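373aa long hypothetical citrate synthase (Sulfolobus tokodaii, PDB 1VGP) is a mostly helical protein of the citrate synthase family, found as an assembly of two chains. Local coordinates at residues 272-277 with 318-323. Numbering follows the deposited sequence.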
loop_
_atom_site.group_PDB
_atom_site.type_symbol
_atom_site.label_atom_id
_atom_site.label_comp_id
_atom_site.label_asym_id
_atom_site.label_seq_id
_atom_site.Cartn_x
_atom_site.Cartn_y
_atom_site.Cartn_z
ATOM N N LYS A 272 -13.964 -16.496 28.346
ATOM C CA LYS A 272 -14.605 -16.965 29.556
ATOM C C LYS A 272 -13.654 -16.983 30.760
ATOM O O LYS A 272 -14.005 -16.479 31.828
ATOM C CB LYS A 272 -15.168 -18.348 29.294
ATOM C CG LYS A 272 -16.037 -18.903 30.389
ATOM C CD LYS A 272 -16.468 -20.313 30.024
ATOM C CE LYS A 272 -17.680 -20.750 30.808
ATOM N NZ LYS A 272 -17.374 -21.894 31.705
ATOM N N LEU A 273 -12.457 -17.553 30.605
ATOM C CA LEU A 273 -11.522 -17.648 31.731
ATOM C C LEU A 273 -11.102 -16.270 32.228
ATOM O O LEU A 273 -11.167 -15.992 33.423
ATOM C CB LEU A 273 -10.267 -18.434 31.347
ATOM C CG LEU A 273 -9.674 -19.360 32.430
ATOM C CD1 LEU A 273 -8.243 -19.708 32.056
ATOM C CD2 LEU A 273 -9.721 -18.707 33.799
ATOM N N LEU A 274 -10.668 -15.417 31.309
ATOM C CA LEU A 274 -10.232 -14.071 31.655
ATOM C C LEU A 274 -11.353 -13.309 32.360
ATOM O O LEU A 274 -11.146 -12.708 33.421
ATOM C CB LEU A 274 -9.817 -13.312 30.394
ATOM C CG LEU A 274 -8.498 -13.741 29.744
ATOM C CD1 LEU A 274 -8.311 -13.042 28.396
ATOM C CD2 LEU A 274 -7.359 -13.403 30.678
ATOM N N ALA A 275 -12.540 -13.351 31.764
ATOM C CA ALA A 275 -13.689 -12.641 32.294
ATOM C C ALA A 275 -13.958 -13.053 33.727
ATOM O O ALA A 275 -14.083 -12.205 34.608
ATOM C CB ALA A 275 -14.915 -12.911 31.444
ATOM N N GLU A 276 -14.054 -14.355 33.968
ATOM C CA GLU A 276 -14.459 -14.809 35.280
ATOM C C GLU A 276 -13.335 -14.653 36.304
ATOM O O GLU A 276 -13.560 -14.709 37.512
ATOM C CB GLU A 276 -14.973 -16.260 35.220
ATOM C CG GLU A 276 -14.006 -17.290 34.688
ATOM C CD GLU A 276 -14.704 -18.591 34.290
ATOM O OE1 GLU A 276 -13.998 -19.569 33.967
ATOM O OE2 GLU A 276 -15.956 -18.637 34.296
ATOM N N LYS A 277 -12.125 -14.419 35.822
ATOM C CA LYS A 277 -11.000 -14.144 36.707
ATOM C C LYS A 277 -10.893 -12.647 37.003
ATOM O O LYS A 277 -10.288 -12.252 37.994
ATOM C CB LYS A 277 -9.699 -14.648 36.072
ATOM C CG LYS A 277 -8.964 -15.688 36.880
ATOM C CD LYS A 277 -9.784 -16.953 37.078
ATOM C CE LYS A 277 -9.022 -17.948 37.951
ATOM N NZ LYS A 277 -9.832 -19.105 38.429
ATOM N N TYR A 318 -9.996 -6.621 25.273
ATOM C CA TYR A 318 -10.430 -5.715 26.324
ATOM C C TYR A 318 -9.862 -6.190 27.660
ATOM O O TYR A 318 -9.143 -5.452 28.327
ATOM C CB TYR A 318 -11.958 -5.690 26.356
ATOM C CG TYR A 318 -12.577 -4.554 27.143
ATOM C CD1 TYR A 318 -13.391 -4.820 28.248
ATOM C CD2 TYR A 318 -12.391 -3.218 26.766
ATOM C CE1 TYR A 318 -14.006 -3.797 28.956
ATOM C CE2 TYR A 318 -13.003 -2.181 27.469
ATOM C CZ TYR A 318 -13.811 -2.478 28.562
ATOM O OH TYR A 318 -14.438 -1.481 29.280
ATOM N N SER A 319 -10.159 -7.431 28.035
ATOM C CA SER A 319 -9.633 -7.985 29.275
ATOM C C SER A 319 -8.126 -7.869 29.375
ATOM O O SER A 319 -7.581 -7.820 30.475
ATOM C CB SER A 319 -10.012 -9.452 29.414
ATOM O OG SER A 319 -11.330 -9.662 28.969
ATOM N N LEU A 320 -7.446 -7.849 28.236
ATOM C CA LEU A 320 -5.991 -7.903 28.240
ATOM C C LEU A 320 -5.384 -6.500 28.340
ATOM O O LEU A 320 -4.162 -6.338 28.339
ATOM C CB LEU A 320 -5.493 -8.613 26.975
ATOM C CG LEU A 320 -5.645 -10.133 26.993
ATOM C CD1 LEU A 320 -5.141 -10.732 25.694
ATOM C CD2 LEU A 320 -4.864 -10.705 28.161
ATOM N N GLY A 321 -6.241 -5.489 28.430
ATOM C CA GLY A 321 -5.762 -4.154 28.732
ATOM C C GLY A 321 -5.607 -3.243 27.528
ATOM O O GLY A 321 -5.012 -2.170 27.634
ATOM N N PHE A 322 -6.132 -3.655 26.380
ATOM C CA PHE A 322 -6.074 -2.806 25.200
ATOM C C PHE A 322 -7.333 -1.977 25.098
ATOM O O PHE A 322 -8.405 -2.388 25.538
ATOM C CB PHE A 322 -5.940 -3.635 23.930
ATOM C CG PHE A 322 -4.626 -4.329 23.797
ATOM C CD1 PHE A 322 -4.495 -5.668 24.155
ATOM C CD2 PHE A 322 -3.521 -3.660 23.270
ATOM C CE1 PHE A 322 -3.286 -6.337 23.985
ATOM C CE2 PHE A 322 -2.304 -4.323 23.095
ATOM C CZ PHE A 322 -2.184 -5.664 23.452
ATOM N N GLU A 323 -7.200 -0.804 24.502
ATOM C CA GLU A 323 -8.363 0.008 24.214
ATOM C C GLU A 323 -8.836 -0.333 22.809
ATOM O O GLU A 323 -8.046 -0.695 21.929
ATOM C CB GLU A 323 -7.997 1.478 24.384
ATOM C CG GLU A 323 -7.072 1.704 25.587
ATOM C CD GLU A 323 -7.440 2.916 26.415
ATOM O OE1 GLU A 323 -6.687 3.233 27.368
ATOM O OE2 GLU A 323 -8.477 3.555 26.117
#
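Leu274 leans out of helix 262-278 onto Ser319 and Leu320, where helix 309-319 comes to its end. Its CB lies 4.0 Å from the CB of Ser319, close to where the two backbones come nearest, with 6.6 Å between the CA atoms of Leu274 and Ser319. From there CG stands anti to the carbonyl carbon (chi1 -72°), and CD1 beyond it reaches both Ser319 and Leu320. At the tip, CD1 touches two neighbours, Ser319 CB at 4.1 Å and Leu320 CD2 at 4.2 Å. The two leucine side chains cross at about a right angle; CD1 of Leu274 meets CG and CD2 of Leu320. In this largely helical citrate synthase fold, the contact joins two helices separated in sequence by helix 281-300, whose Ile282 touches Ser319. Just past Leu320 the chain leaves the helix in a Schellman motif: Gly321 has a positive phi (99°), and its N is hydrogen-bonded to Tyr318 O at 2.9 Å. Ser319 gives the leucine its methylene, while its OG is hydrogen-bonded to Ile315 O in the preceding turn. Helix 164-175 adds a further wall, with Ile165 and Ala169 against Leu274, and Lys166 touching both leucines.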